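Cycloalternan-forming enzyme (Listeria monocytogenes serovar 1/2a, PDB 5F7U) is a multidomain member of glycosyl hydrolase family 31, built round a TIM barrel and also carrying a carbohydrate binding module of family 6. Local coordinates at residues W402-Y408 with W456-K462; F425-F430 with Y524-V529; M478-S484 with I505-F509. The protein carries 1 engineered substitution. One frame throughout, in Å; residues are numbered along the deposited sequence. Where two conformers were deposited one is given.

Contact 1: residues W402-Y408 with W456-K462; sequences WSDEETY and WQVPVLK. With GLC (alpha-D-glucopyranose), chain F; GLC (alpha-D-glucopyranose), chain B.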
loop_
_atom_site.group_PDB
_atom_site.type_symbol
_atom_site.label_atom_id
_atom_site.label_comp_id
_atom_site.label_asym_id
_atom_site.label_seq_id
_atom_site.Cartn_x
_atom_site.Cartn_y
_atom_site.Cartn_z
ATOM N N TRP A 402 -24.302 -1.090 -14.139
ATOM C CA TRP A 402 -24.313 -1.161 -15.599
ATOM C C TRP A 402 -25.103 -2.344 -16.144
ATOM O O TRP A 402 -25.546 -2.321 -17.293
ATOM C CB TRP A 402 -22.867 -1.208 -16.146
ATOM C CG TRP A 402 -22.146 -2.531 -15.900
ATOM C CD1 TRP A 402 -21.359 -2.849 -14.817
ATOM C CD2 TRP A 402 -22.120 -3.679 -16.770
ATOM N NE1 TRP A 402 -20.862 -4.128 -14.955
ATOM C CE2 TRP A 402 -21.325 -4.663 -16.134
ATOM C CE3 TRP A 402 -22.710 -3.980 -18.025
ATOM C CZ2 TRP A 402 -21.082 -5.922 -16.709
ATOM C CZ3 TRP A 402 -22.475 -5.240 -18.593
ATOM C CH2 TRP A 402 -21.659 -6.196 -17.930
ATOM N N SER A 403 -25.232 -3.397 -15.342
ATOM C CA SER A 403 -25.693 -4.672 -15.865
ATOM C C SER A 403 -27.155 -4.964 -15.546
ATOM O O SER A 403 -27.829 -4.190 -14.867
ATOM C CB SER A 403 -24.789 -5.816 -15.351
ATOM O OG SER A 403 -25.167 -6.204 -14.044
ATOM N N ASP A 404 -27.623 -6.112 -16.027
ATOM C CA ASP A 404 -28.949 -6.638 -15.696
ATOM C C ASP A 404 -29.144 -6.996 -14.210
ATOM O O ASP A 404 -30.256 -7.327 -13.794
ATOM C CB ASP A 404 -29.262 -7.854 -16.605
ATOM C CG ASP A 404 -28.305 -9.042 -16.392
ATOM O OD1 ASP A 404 -27.407 -8.991 -15.519
ATOM O OD2 ASP A 404 -28.457 -10.058 -17.106
ATOM N N GLU A 405 -28.060 -6.953 -13.428
ATOM C CA GLU A 405 -28.076 -7.303 -11.984
ATOM C C GLU A 405 -28.551 -8.748 -11.759
ATOM O O GLU A 405 -29.115 -9.081 -10.703
ATOM C CB GLU A 405 -28.950 -6.312 -11.179
ATOM C CG GLU A 405 -28.503 -4.847 -11.285
ATOM C CD GLU A 405 -27.215 -4.573 -10.511
ATOM O OE1 GLU A 405 -26.908 -5.331 -9.571
ATOM O OE2 GLU A 405 -26.507 -3.587 -10.828
ATOM N N GLU A 406 -28.320 -9.592 -12.768
ATOM C CA GLU A 406 -28.639 -11.005 -12.696
ATOM C C GLU A 406 -27.484 -11.863 -13.175
ATOM O O GLU A 406 -26.986 -12.686 -12.422
ATOM C CB GLU A 406 -29.895 -11.312 -13.512
ATOM C CG GLU A 406 -31.172 -10.669 -12.987
ATOM C CD GLU A 406 -31.622 -11.181 -11.623
ATOM O OE1 GLU A 406 -31.036 -12.138 -11.061
ATOM O OE2 GLU A 406 -32.586 -10.589 -11.081
ATOM N N THR A 407 -27.080 -11.678 -14.432
ATOM C CA THR A 407 -25.951 -12.412 -15.003
ATOM C C THR A 407 -24.631 -11.678 -14.747
ATOM O O THR A 407 -23.568 -12.292 -14.720
ATOM C CB THR A 407 -26.077 -12.578 -16.530
ATOM O OG1 THR A 407 -25.988 -11.297 -17.177
ATOM C CG2 THR A 407 -27.410 -13.284 -16.925
ATOM N N TYR A 408 -24.702 -10.353 -14.648
ATOM C CA TYR A 408 -23.520 -9.485 -14.542
ATOM C C TYR A 408 -22.580 -9.533 -15.754
ATOM O O TYR A 408 -21.419 -9.141 -15.651
ATOM C CB TYR A 408 -22.772 -9.697 -13.205
ATOM C CG TYR A 408 -23.627 -9.268 -12.055
ATOM C CD1 TYR A 408 -23.698 -7.917 -11.695
ATOM C CD2 TYR A 408 -24.412 -10.194 -11.369
ATOM C CE1 TYR A 408 -24.524 -7.500 -10.674
ATOM C CE2 TYR A 408 -25.253 -9.792 -10.338
ATOM C CZ TYR A 408 -25.291 -8.441 -9.998
ATOM O OH TYR A 408 -26.129 -8.031 -8.982
ATOM N N TRP A 456 -17.787 -3.250 -13.285
ATOM C CA TRP A 456 -17.842 -3.964 -12.000
ATOM C C TRP A 456 -18.207 -5.432 -12.222
ATOM O O TRP A 456 -19.088 -5.748 -13.055
ATOM C CB TRP A 456 -18.903 -3.277 -11.158
ATOM C CG TRP A 456 -19.074 -3.656 -9.700
ATOM C CD1 TRP A 456 -18.463 -3.059 -8.617
ATOM C CD2 TRP A 456 -19.974 -4.643 -9.164
ATOM N NE1 TRP A 456 -18.931 -3.629 -7.445
ATOM C CE2 TRP A 456 -19.859 -4.594 -7.750
ATOM C CE3 TRP A 456 -20.872 -5.558 -9.736
ATOM C CZ2 TRP A 456 -20.603 -5.436 -6.905
ATOM C CZ3 TRP A 456 -21.609 -6.415 -8.880
ATOM C CH2 TRP A 456 -21.464 -6.338 -7.484
ATOM N N GLN A 457 -17.538 -6.305 -11.469
ATOM C CA GLN A 457 -17.757 -7.758 -11.527
ATOM C C GLN A 457 -17.686 -8.385 -10.129
ATOM O O GLN A 457 -17.124 -7.788 -9.200
ATOM C CB GLN A 457 -16.671 -8.426 -12.392
ATOM C CG GLN A 457 -16.711 -8.056 -13.860
ATOM C CD GLN A 457 -17.815 -8.789 -14.597
ATOM O OE1 GLN A 457 -17.628 -9.923 -15.020
ATOM N NE2 GLN A 457 -18.970 -8.160 -14.730
ATOM N N VAL A 458 -18.249 -9.585 -10.025
ATOM C CA VAL A 458 -18.139 -10.468 -8.849
ATOM C C VAL A 458 -17.746 -11.887 -9.308
ATOM O O VAL A 458 -17.937 -12.226 -10.485
ATOM C CB VAL A 458 -19.435 -10.519 -8.000
ATOM C CG1 VAL A 458 -19.605 -9.233 -7.213
ATOM C CG2 VAL A 458 -20.665 -10.766 -8.866
ATOM N N PRO A 459 -17.225 -12.719 -8.384
ATOM C CA PRO A 459 -16.769 -14.074 -8.751
ATOM C C PRO A 459 -17.860 -15.139 -8.576
ATOM O O PRO A 459 -17.578 -16.334 -8.632
ATOM C CB PRO A 459 -15.632 -14.314 -7.746
ATOM C CG PRO A 459 -16.084 -13.572 -6.508
ATOM C CD PRO A 459 -16.775 -12.333 -7.021
ATOM N N VAL A 460 -19.083 -14.689 -8.336
ATOM C CA VAL A 460 -20.183 -15.550 -7.922
ATOM C C VAL A 460 -21.269 -15.461 -8.977
ATOM O O VAL A 460 -21.478 -14.404 -9.541
ATOM C CB VAL A 460 -20.690 -15.133 -6.507
ATOM C CG1 VAL A 460 -21.229 -13.697 -6.490
ATOM C CG2 VAL A 460 -21.705 -16.122 -5.948
ATOM N N LEU A 461 -21.923 -16.589 -9.263
ATOM C CA LEU A 461 -23.158 -16.582 -10.029
ATOM C C LEU A 461 -24.301 -16.394 -9.038
ATOM O O LEU A 461 -24.507 -17.229 -8.146
ATOM C CB LEU A 461 -23.325 -17.877 -10.820
ATOM C CG LEU A 461 -24.579 -17.958 -11.697
ATOM C CD1 LEU A 461 -24.200 -18.468 -13.080
ATOM C CD2 LEU A 461 -25.649 -18.832 -11.067
ATOM N N LYS A 462 -25.019 -15.283 -9.200
ATOM C CA LYS A 462 -26.061 -14.882 -8.270
ATOM C C LYS A 462 -27.205 -15.879 -8.307
ATOM O O LYS A 462 -27.629 -16.293 -9.382
ATOM C CB LYS A 462 -26.548 -13.472 -8.609
ATOM C CG LYS A 462 -27.798 -13.059 -7.851
ATOM C CD LYS A 462 -28.545 -11.972 -8.592
ATOM C CE LYS A 462 -29.965 -11.874 -8.073
ATOM N NZ LYS A 462 -30.579 -10.615 -8.565
HETATM C C1 GLC F . -23.683 -2.301 -5.248
HETATM C C2 GLC F . -24.775 -3.187 -4.632
HETATM C C3 GLC F . -24.939 -4.497 -5.414
HETATM C C4 GLC F . -25.125 -4.232 -6.908
HETATM C C5 GLC F . -23.933 -3.398 -7.399
HETATM C C6 GLC F . -23.929 -3.112 -8.896
HETATM O O2 GLC F . -24.436 -3.514 -3.283
HETATM O O3 GLC F . -26.053 -5.241 -4.906
HETATM O O4 GLC F . -25.202 -5.484 -7.600
HETATM O O5 GLC F . -23.883 -2.156 -6.667
HETATM O O6 GLC F . -24.991 -2.200 -9.194
HETATM C C1 GLC B . -18.957 -3.161 -2.784
HETATM C C2 GLC B . -17.754 -2.243 -3.095
HETATM C C3 GLC B . -18.169 -0.793 -3.415
HETATM C C4 GLC B . -19.243 -0.774 -4.515
HETATM C C5 GLC B . -20.335 -1.822 -4.254
HETATM C C6 GLC B . -21.334 -1.956 -5.392
HETATM O O2 GLC B . -16.759 -2.360 -2.074
HETATM O O3 GLC B . -17.045 -0.010 -3.856
HETATM O O4 GLC B . -19.843 0.532 -4.596
HETATM O O5 GLC B . -19.821 -3.132 -3.938
HETATM O O6 GLC B . -22.376 -2.825 -4.907
HETATM O O HOH W 1 -24.575 -14.005 -11.757
HETATM O O HOH W 2 -21.754 -12.985 -11.965
HETATM O O HOH W 3 -28.839 -8.775 -7.725
#

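Contact 2: residues F425-F430 with Y524-V529; sequences FSYDDF and YLLTEV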
loop_
_atom_site.group_PDB
_atom_site.type_symbol
_atom_site.label_atom_id
_atom_site.label_comp_id
_atom_site.label_asym_id
_atom_site.label_seq_id
_atom_site.Cartn_x
_atom_site.Cartn_y
_atom_site.Cartn_z
ATOM N N PHE A 425 -22.496 -14.952 -25.690
ATOM C CA PHE A 425 -23.095 -13.947 -26.567
ATOM C C PHE A 425 -22.030 -13.134 -27.303
ATOM O O PHE A 425 -20.885 -13.001 -26.830
ATOM C CB PHE A 425 -23.972 -12.975 -25.760
ATOM C CG PHE A 425 -25.212 -13.595 -25.186
ATOM C CD1 PHE A 425 -25.188 -14.214 -23.932
ATOM C CD2 PHE A 425 -26.413 -13.557 -25.892
ATOM C CE1 PHE A 425 -26.339 -14.798 -23.406
ATOM C CE2 PHE A 425 -27.569 -14.138 -25.365
ATOM C CZ PHE A 425 -27.529 -14.761 -24.122
ATOM N N SER A 426 -22.418 -12.606 -28.461
ATOM C CA SER A 426 -21.674 -11.566 -29.162
ATOM C C SER A 426 -22.516 -10.298 -29.032
ATOM O O SER A 426 -23.667 -10.371 -28.549
ATOM C CB SER A 426 -21.480 -11.947 -30.636
ATOM O OG SER A 426 -20.798 -13.182 -30.759
ATOM N N TYR A 427 -21.951 -9.149 -29.446
ATOM C CA TYR A 427 -22.663 -7.857 -29.396
ATOM C C TYR A 427 -23.978 -7.840 -30.217
ATOM O O TYR A 427 -24.992 -7.292 -29.760
ATOM C CB TYR A 427 -21.755 -6.739 -29.893
ATOM C CG TYR A 427 -22.243 -5.334 -29.588
ATOM C CD1 TYR A 427 -22.109 -4.799 -28.307
ATOM C CD2 TYR A 427 -22.823 -4.531 -30.587
ATOM C CE1 TYR A 427 -22.537 -3.508 -28.020
ATOM C CE2 TYR A 427 -23.266 -3.238 -30.303
ATOM C CZ TYR A 427 -23.100 -2.728 -29.020
ATOM O OH TYR A 427 -23.527 -1.456 -28.694
ATOM N N ASP A 428 -23.926 -8.454 -31.402
ATOM C CA ASP A 428 -25.055 -8.549 -32.342
ATOM C C ASP A 428 -26.240 -9.349 -31.825
ATOM O O ASP A 428 -27.332 -9.258 -32.390
ATOM C CB ASP A 428 -24.599 -9.170 -33.671
ATOM C CG ASP A 428 -23.681 -8.261 -34.462
ATOM O OD1 ASP A 428 -23.516 -7.077 -34.086
ATOM O OD2 ASP A 428 -23.102 -8.737 -35.469
ATOM N N ASP A 429 -26.025 -10.154 -30.782
ATOM C CA ASP A 429 -27.114 -10.937 -30.185
ATOM C C ASP A 429 -28.110 -10.060 -29.422
ATOM O O ASP A 429 -29.238 -10.476 -29.172
ATOM C CB ASP A 429 -26.559 -12.034 -29.262
ATOM C CG ASP A 429 -25.935 -13.203 -30.027
ATOM O OD1 ASP A 429 -26.434 -13.583 -31.118
ATOM O OD2 ASP A 429 -24.943 -13.766 -29.521
ATOM N N PHE A 430 -27.690 -8.853 -29.042
ATOM C CA PHE A 430 -28.507 -8.006 -28.162
ATOM C C PHE A 430 -29.257 -6.934 -28.915
ATOM O O PHE A 430 -28.777 -6.441 -29.937
ATOM C CB PHE A 430 -27.629 -7.362 -27.101
ATOM C CG PHE A 430 -26.939 -8.344 -26.218
ATOM C CD1 PHE A 430 -27.649 -9.025 -25.217
ATOM C CD2 PHE A 430 -25.573 -8.587 -26.369
ATOM C CE1 PHE A 430 -27.001 -9.930 -24.382
ATOM C CE2 PHE A 430 -24.920 -9.494 -25.536
ATOM C CZ PHE A 430 -25.635 -10.158 -24.532
ATOM N N TYR A 524 -17.118 -10.446 -25.343
ATOM C CA TYR A 524 -17.671 -9.395 -26.199
ATOM C C TYR A 524 -17.521 -7.975 -25.610
ATOM O O TYR A 524 -17.450 -7.004 -26.366
ATOM C CB TYR A 524 -19.137 -9.702 -26.576
ATOM C CG TYR A 524 -20.146 -9.246 -25.549
ATOM C CD1 TYR A 524 -20.383 -10.002 -24.390
ATOM C CD2 TYR A 524 -20.879 -8.058 -25.735
ATOM C CE1 TYR A 524 -21.308 -9.577 -23.437
ATOM C CE2 TYR A 524 -21.815 -7.628 -24.783
ATOM C CZ TYR A 524 -22.019 -8.390 -23.641
ATOM O OH TYR A 524 -22.935 -7.975 -22.692
ATOM N N LEU A 525 -17.447 -7.871 -24.275
ATOM C CA LEU A 525 -17.273 -6.583 -23.594
ATOM C C LEU A 525 -15.932 -5.968 -23.948
ATOM O O LEU A 525 -15.811 -4.751 -24.081
ATOM C CB LEU A 525 -17.411 -6.722 -22.062
ATOM C CG LEU A 525 -18.773 -7.264 -21.563
ATOM C CD1 LEU A 525 -18.673 -7.691 -20.102
ATOM C CD2 LEU A 525 -19.894 -6.237 -21.737
ATOM N N LEU A 526 -14.948 -6.834 -24.135
ATOM C CA LEU A 526 -13.591 -6.417 -24.476
ATOM C C LEU A 526 -13.411 -6.273 -25.994
ATOM O O LEU A 526 -12.929 -5.244 -26.465
ATOM C CB LEU A 526 -12.591 -7.407 -23.878
ATOM C CG LEU A 526 -12.454 -7.319 -22.346
ATOM C CD1 LEU A 526 -12.048 -8.659 -21.771
ATOM C CD2 LEU A 526 -11.453 -6.261 -21.930
ATOM N N THR A 527 -13.831 -7.280 -26.752
ATOM C CA THR A 527 -13.536 -7.306 -28.184
ATOM C C THR A 527 -14.410 -6.318 -28.976
ATOM O O THR A 527 -13.923 -5.690 -29.924
ATOM C CB THR A 527 -13.658 -8.726 -28.765
ATOM O OG1 THR A 527 -14.970 -9.222 -28.526
ATOM C CG2 THR A 527 -12.659 -9.666 -28.100
ATOM N N GLU A 528 -15.682 -6.180 -28.582
ATOM C CA GLU A 528 -16.659 -5.393 -29.349
ATOM C C GLU A 528 -17.112 -4.110 -28.643
ATOM O O GLU A 528 -17.200 -3.052 -29.272
ATOM C CB GLU A 528 -17.874 -6.260 -29.700
ATOM C CG GLU A 528 -17.495 -7.543 -30.433
ATOM C CD GLU A 528 -18.680 -8.396 -30.784
ATOM O OE1 GLU A 528 -19.099 -8.323 -31.957
ATOM O OE2 GLU A 528 -19.182 -9.148 -29.910
ATOM N N VAL A 529 -17.425 -4.200 -27.353
ATOM C CA VAL A 529 -17.831 -3.007 -26.595
ATOM C C VAL A 529 -16.607 -2.125 -26.320
ATOM O O VAL A 529 -16.726 -0.897 -26.230
ATOM C CB VAL A 529 -18.594 -3.361 -25.287
ATOM C CG1 VAL A 529 -19.088 -2.106 -24.590
ATOM C CG2 VAL A 529 -19.777 -4.273 -25.582
HETATM O O HOH W 4 -18.709 -12.903 -25.120
HETATM O O HOH W 5 -18.031 -11.731 -29.673
HETATM O O HOH W 6 -21.399 -9.474 -32.896
#

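Contact 3: residues M478-S484 with I505-F509; sequences MISQGYS and ILLDF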
loop_
_atom_site.group_PDB
_atom_site.type_symbol
_atom_site.label_atom_id
_atom_site.label_comp_id
_atom_site.label_asym_id
_atom_site.label_seq_id
_atom_site.Cartn_x
_atom_site.Cartn_y
_atom_site.Cartn_z
ATOM N N MET A 478 -23.190 -24.583 -15.287
ATOM C CA MET A 478 -22.103 -24.456 -14.331
ATOM C C MET A 478 -22.025 -25.668 -13.398
ATOM O O MET A 478 -20.951 -26.233 -13.203
ATOM C CB MET A 478 -22.285 -23.162 -13.537
ATOM C CG MET A 478 -21.130 -22.791 -12.639
ATOM S SD MET A 478 -21.590 -21.249 -11.830
ATOM C CE MET A 478 -20.130 -20.979 -10.841
ATOM N N ILE A 479 -23.168 -26.066 -12.848
ATOM C CA ILE A 479 -23.253 -27.231 -11.968
ATOM C C ILE A 479 -22.901 -28.531 -12.707
ATOM O O ILE A 479 -22.041 -29.283 -12.232
ATOM C CB ILE A 479 -24.630 -27.312 -11.272
ATOM C CG1 ILE A 479 -24.817 -26.083 -10.362
ATOM C CG2 ILE A 479 -24.759 -28.601 -10.457
ATOM C CD1 ILE A 479 -26.245 -25.875 -9.893
ATOM N N SER A 480 -23.523 -28.769 -13.869
ATOM C CA SER A 480 -23.288 -30.008 -14.637
ATOM C C SER A 480 -21.822 -30.186 -15.075
ATOM O O SER A 480 -21.338 -31.317 -15.172
ATOM C CB SER A 480 -24.237 -30.107 -15.841
ATOM O OG SER A 480 -23.802 -29.264 -16.903
ATOM N N GLN A 481 -21.122 -29.070 -15.315
ATOM C CA GLN A 481 -19.720 -29.099 -15.735
ATOM C C GLN A 481 -18.725 -29.233 -14.590
ATOM O O GLN A 481 -17.539 -29.462 -14.824
ATOM C CB GLN A 481 -19.378 -27.856 -16.566
ATOM C CG GLN A 481 -20.064 -27.805 -17.918
ATOM C CD GLN A 481 -19.923 -29.106 -18.690
ATOM O OE1 GLN A 481 -18.842 -29.427 -19.170
ATOM N NE2 GLN A 481 -21.021 -29.868 -18.800
ATOM N N GLY A 482 -19.205 -29.067 -13.362
ATOM C CA GLY A 482 -18.346 -29.038 -12.183
ATOM C C GLY A 482 -17.500 -27.777 -12.161
ATOM O O GLY A 482 -16.352 -27.817 -11.726
ATOM N N TYR A 483 -18.073 -26.665 -12.633
ATOM C CA TYR A 483 -17.359 -25.388 -12.703
ATOM C C TYR A 483 -17.459 -24.587 -11.403
ATOM O O TYR A 483 -16.718 -23.620 -11.203
ATOM C CB TYR A 483 -17.843 -24.548 -13.875
ATOM C CG TYR A 483 -17.409 -25.025 -15.254
ATOM C CD1 TYR A 483 -16.395 -25.983 -15.418
ATOM C CD2 TYR A 483 -17.990 -24.475 -16.401
ATOM C CE1 TYR A 483 -15.992 -26.387 -16.684
ATOM C CE2 TYR A 483 -17.592 -24.874 -17.679
ATOM C CZ TYR A 483 -16.595 -25.827 -17.810
ATOM O OH TYR A 483 -16.199 -26.224 -19.066
ATOM N N SER A 484 -18.376 -24.994 -10.535
ATOM C CA SER A 484 -18.391 -24.531 -9.150
ATOM C C SER A 484 -17.328 -25.278 -8.349
ATOM O O SER A 484 -16.790 -26.292 -8.810
ATOM C CB SER A 484 -19.744 -24.863 -8.547
ATOM O OG SER A 484 -19.967 -26.256 -8.608
ATOM N N ILE A 505 -23.390 -19.192 -6.305
ATOM C CA ILE A 505 -22.421 -20.237 -6.566
ATOM C C ILE A 505 -21.105 -19.602 -7.023
ATOM O O ILE A 505 -21.051 -18.916 -8.051
ATOM C CB ILE A 505 -22.971 -21.248 -7.609
ATOM C CG1 ILE A 505 -24.287 -21.868 -7.106
ATOM C CG2 ILE A 505 -21.953 -22.342 -7.897
ATOM C CD1 ILE A 505 -25.040 -22.673 -8.153
ATOM N N LEU A 506 -20.040 -19.817 -6.257
ATOM C CA LEU A 506 -18.725 -19.319 -6.671
ATOM C C LEU A 506 -18.178 -20.068 -7.877
ATOM O O LEU A 506 -18.324 -21.284 -7.973
ATOM C CB LEU A 506 -17.707 -19.449 -5.541
ATOM C CG LEU A 506 -17.801 -18.555 -4.321
ATOM C CD1 LEU A 506 -16.528 -18.786 -3.512
ATOM C CD2 LEU A 506 -17.882 -17.083 -4.744
ATOM N N LEU A 507 -17.574 -19.327 -8.805
ATOM C CA LEU A 507 -16.828 -19.943 -9.897
ATOM C C LEU A 507 -15.514 -20.466 -9.331
ATOM O O LEU A 507 -14.812 -19.756 -8.615
ATOM C CB LEU A 507 -16.582 -18.925 -11.027
ATOM C CG LEU A 507 -16.022 -19.378 -12.386
ATOM C CD1 LEU A 507 -14.516 -19.619 -12.390
ATOM C CD2 LEU A 507 -16.787 -20.590 -12.934
ATOM N N ASP A 508 -15.184 -21.719 -9.630
ATOM C CA ASP A 508 -13.918 -22.257 -9.166
ATOM C C ASP A 508 -12.763 -21.769 -10.038
ATOM O O ASP A 508 -12.479 -22.360 -11.089
ATOM C CB ASP A 508 -13.975 -23.788 -9.123
ATOM C CG ASP A 508 -12.667 -24.419 -8.635
ATOM O OD1 ASP A 508 -11.671 -23.689 -8.359
ATOM O OD2 ASP A 508 -12.646 -25.667 -8.514
ATOM N N PHE A 509 -12.092 -20.700 -9.596
ATOM C CA PHE A 509 -10.980 -20.112 -10.351
ATOM C C PHE A 509 -9.722 -20.973 -10.408
ATOM O O PHE A 509 -8.785 -20.639 -11.130
ATOM C CB PHE A 509 -10.707 -18.652 -9.926
ATOM C CG PHE A 509 -11.754 -17.707 -10.421
ATOM C CD1 PHE A 509 -11.679 -17.182 -11.714
ATOM C CD2 PHE A 509 -12.864 -17.398 -9.629
ATOM C CE1 PHE A 509 -12.677 -16.332 -12.196
ATOM C CE2 PHE A 509 -13.858 -16.547 -10.101
ATOM C CZ PHE A 509 -13.764 -16.023 -11.398
HETATM O O HOH W 7 -14.210 -27.093 -10.183
#

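Contact 1: residues W402-Y408 with W456-K462
Trp-402 and Trp-456 begin the two segments with their CA atoms 7.9 Å apart, and the backbones draw closer further on: the CA atoms of Glu-406 and Lys-462 are 6.4 Å apart. Segment 402-408 is an irregular loop; 456-462 carries the end of strand 452-457 and then the short strand 460-461. Asp-404 folds the loop on itself, its OD1 accepting from the backbone N of Glu-406, Thr-407 and Tyr-408 in an Asx turn and motif. Across the contact, the indole NE1 of Trp-402 donates to Trp-456 O at 3.1 Å and 174°, lying in the carbonyl plane on a lone pair. The same oxygen also accepts from Gln-457 NE2, which reaches on to Tyr-408 O at 2.8 Å, so one amide nitrogen ties both backbones together; the other end of the amide, Gln-457 OE1, accepts from Tyr-570 OH and Arg-522 NE. With CG anti to the carbonyl carbon (chi1 -65°), the Tyr-408 ring runs beside Trp-456, CE1 lying 3.6 Å from CZ3, with the planes inclined at 52°. Its hydroxyl donates to Glu-405 OE1, and that carboxylate accepts from the alpha-D-glucopyranose of chain F: O4 reaches OE1 and O6 reaches OE2, each at 2.6 Å. C5 of this sugar sits over one indole face of Trp-456. Glu-405, Tyr-408 and Trp-456 thus belong to the glycan pocket. The extended Lys-462 donates from NZ to Glu-405 O at 3.0 Å, and forms a salt bridge, weak as a hydrogen bond, with Glu-406 OE1, which also pairs with Arg-471 of helix 469-481. Barrel strands 396-399 and 534-536 flank strand 452-457, while Leu-461 packs on helix 469-481 and Pro-459 on helix 555-577.

Contact 2: residues F425-F430 with Y524-V529
Tyr-427 meets Glu-528 through the one direct hydrogen bond between the segments: its backbone N donates to OE2 at 2.8 Å and 163°, approaching from above the carboxylate plane. Two waters extend this grip. One donates to Glu-528 OE2 and is also weakly bonded to Ser-426 OG; the other donates to OE1 and accepts from Asp-428 N, so both carboxylate oxygens serve the start of the 3-10 turn 427-429. Alongside, CG2 of Val-529 lies 3.6 Å from Tyr-427 CD1, the two side chains crossing at about a right angle. Phe-430 brings CE2 over one face of the Tyr-524 ring, 3.6 Å from CZ, the planes inclined at 34°. A chi1 of 85° sets CG of Tyr-524 between its own N and carbonyl carbon, and the ring reaches past Phe-425 O toward Phe-430; its hydroxyl is then held by Tyr-409 O. A further water joins Phe-425 O to Tyr-524 N. The next shell fixes these groups. Asp-429 OD2 accepts from Ser-426 N at 3.0 Å, closing the turn, while Tyr-524 O accepts from the N of both Glu-528 and Val-529. Tyr-427 OH accepts from Lys-440 N and Val-529 touches Val-443; Lys-440 and Val-443 belong to helix 439-448. Within the TIM-barrel domain, the loop between strand 396-399 and helix 439-448 thus rests on the helical turn that precedes barrel strand 534-536.

Contact 3: residues M478-S484 with I505-F509
Tyr-483 O accepts from Asp-508 N at 2.9 Å, nearly straight at 169° and in the carbonyl plane; it is the one conventional direct hydrogen bond between the segments. Just beside it, CA of Ser-484 points a hydrogen at Leu-506 O, the two atoms 3.5 Å apart. Around these polar contacts the apolar side chains close in. Met-478 is fully extended, with CG anti to the backbone N (chi1 -172°), and this carries CE to the backbone of 505-507: the methyl lies 3.4 Å from Leu-506 O, close to the CA of Leu-507 and 3.7 Å from Ile-505 CG2. The side chains of Met-478 and Ile-505 run antiparallel as they pass, whereas Ile-479 meets Ile-505 crosswise, CD1 to CD1 at 3.8 Å. The same CG2 of Ile-505 is pressed against Ser-484 CB at 3.4 Å, tighter than usual for two carbons. Leu-507 brings its CD2 branch to within 3.5 Å of Tyr-483 O, and CB of Asp-508 touches that same oxygen and the carbonyl carbon of Ser-484. The carboxylate of Asp-508 is held from beyond the contact, OD1 by Thr-510 OG1 and OD2 by Ser-550 N. Helix 512-520 lies next to the contact, meeting Met-478 through Trp-517 and Leu-507 through Ala-514 and Trp-518. Helix 469-481 ends here in a Schellman motif: Gly-482 has positive phi, Tyr-483 N bonds to Met-478 O and Gly-482 N to Ile-479 O, and the released chain settles against the segment running on from strand 505-506.

All three contacts lie in the TIM-barrel domain. Contact 1 lies between the other two, with centres about 16 Å from contact 2 and 15 Å from contact 3, whereas contacts 2 and 3 are about 23 Å apart and do not touch. Trp-402 packs on Leu-525 to join contacts 1 and 2, whose segments alternate along the chain. Contacts 1 and 3 follow in series and share the two-stranded antiparallel sheet of 460-461 and 505-506. Contact 3 falls wholly between the segments of contact 2. Contact 1 reaches the glycan pocket, while contacts 2 and 3 join surrounding loops and helices, including the long excursion between barrel strands 452-457 and 534-536.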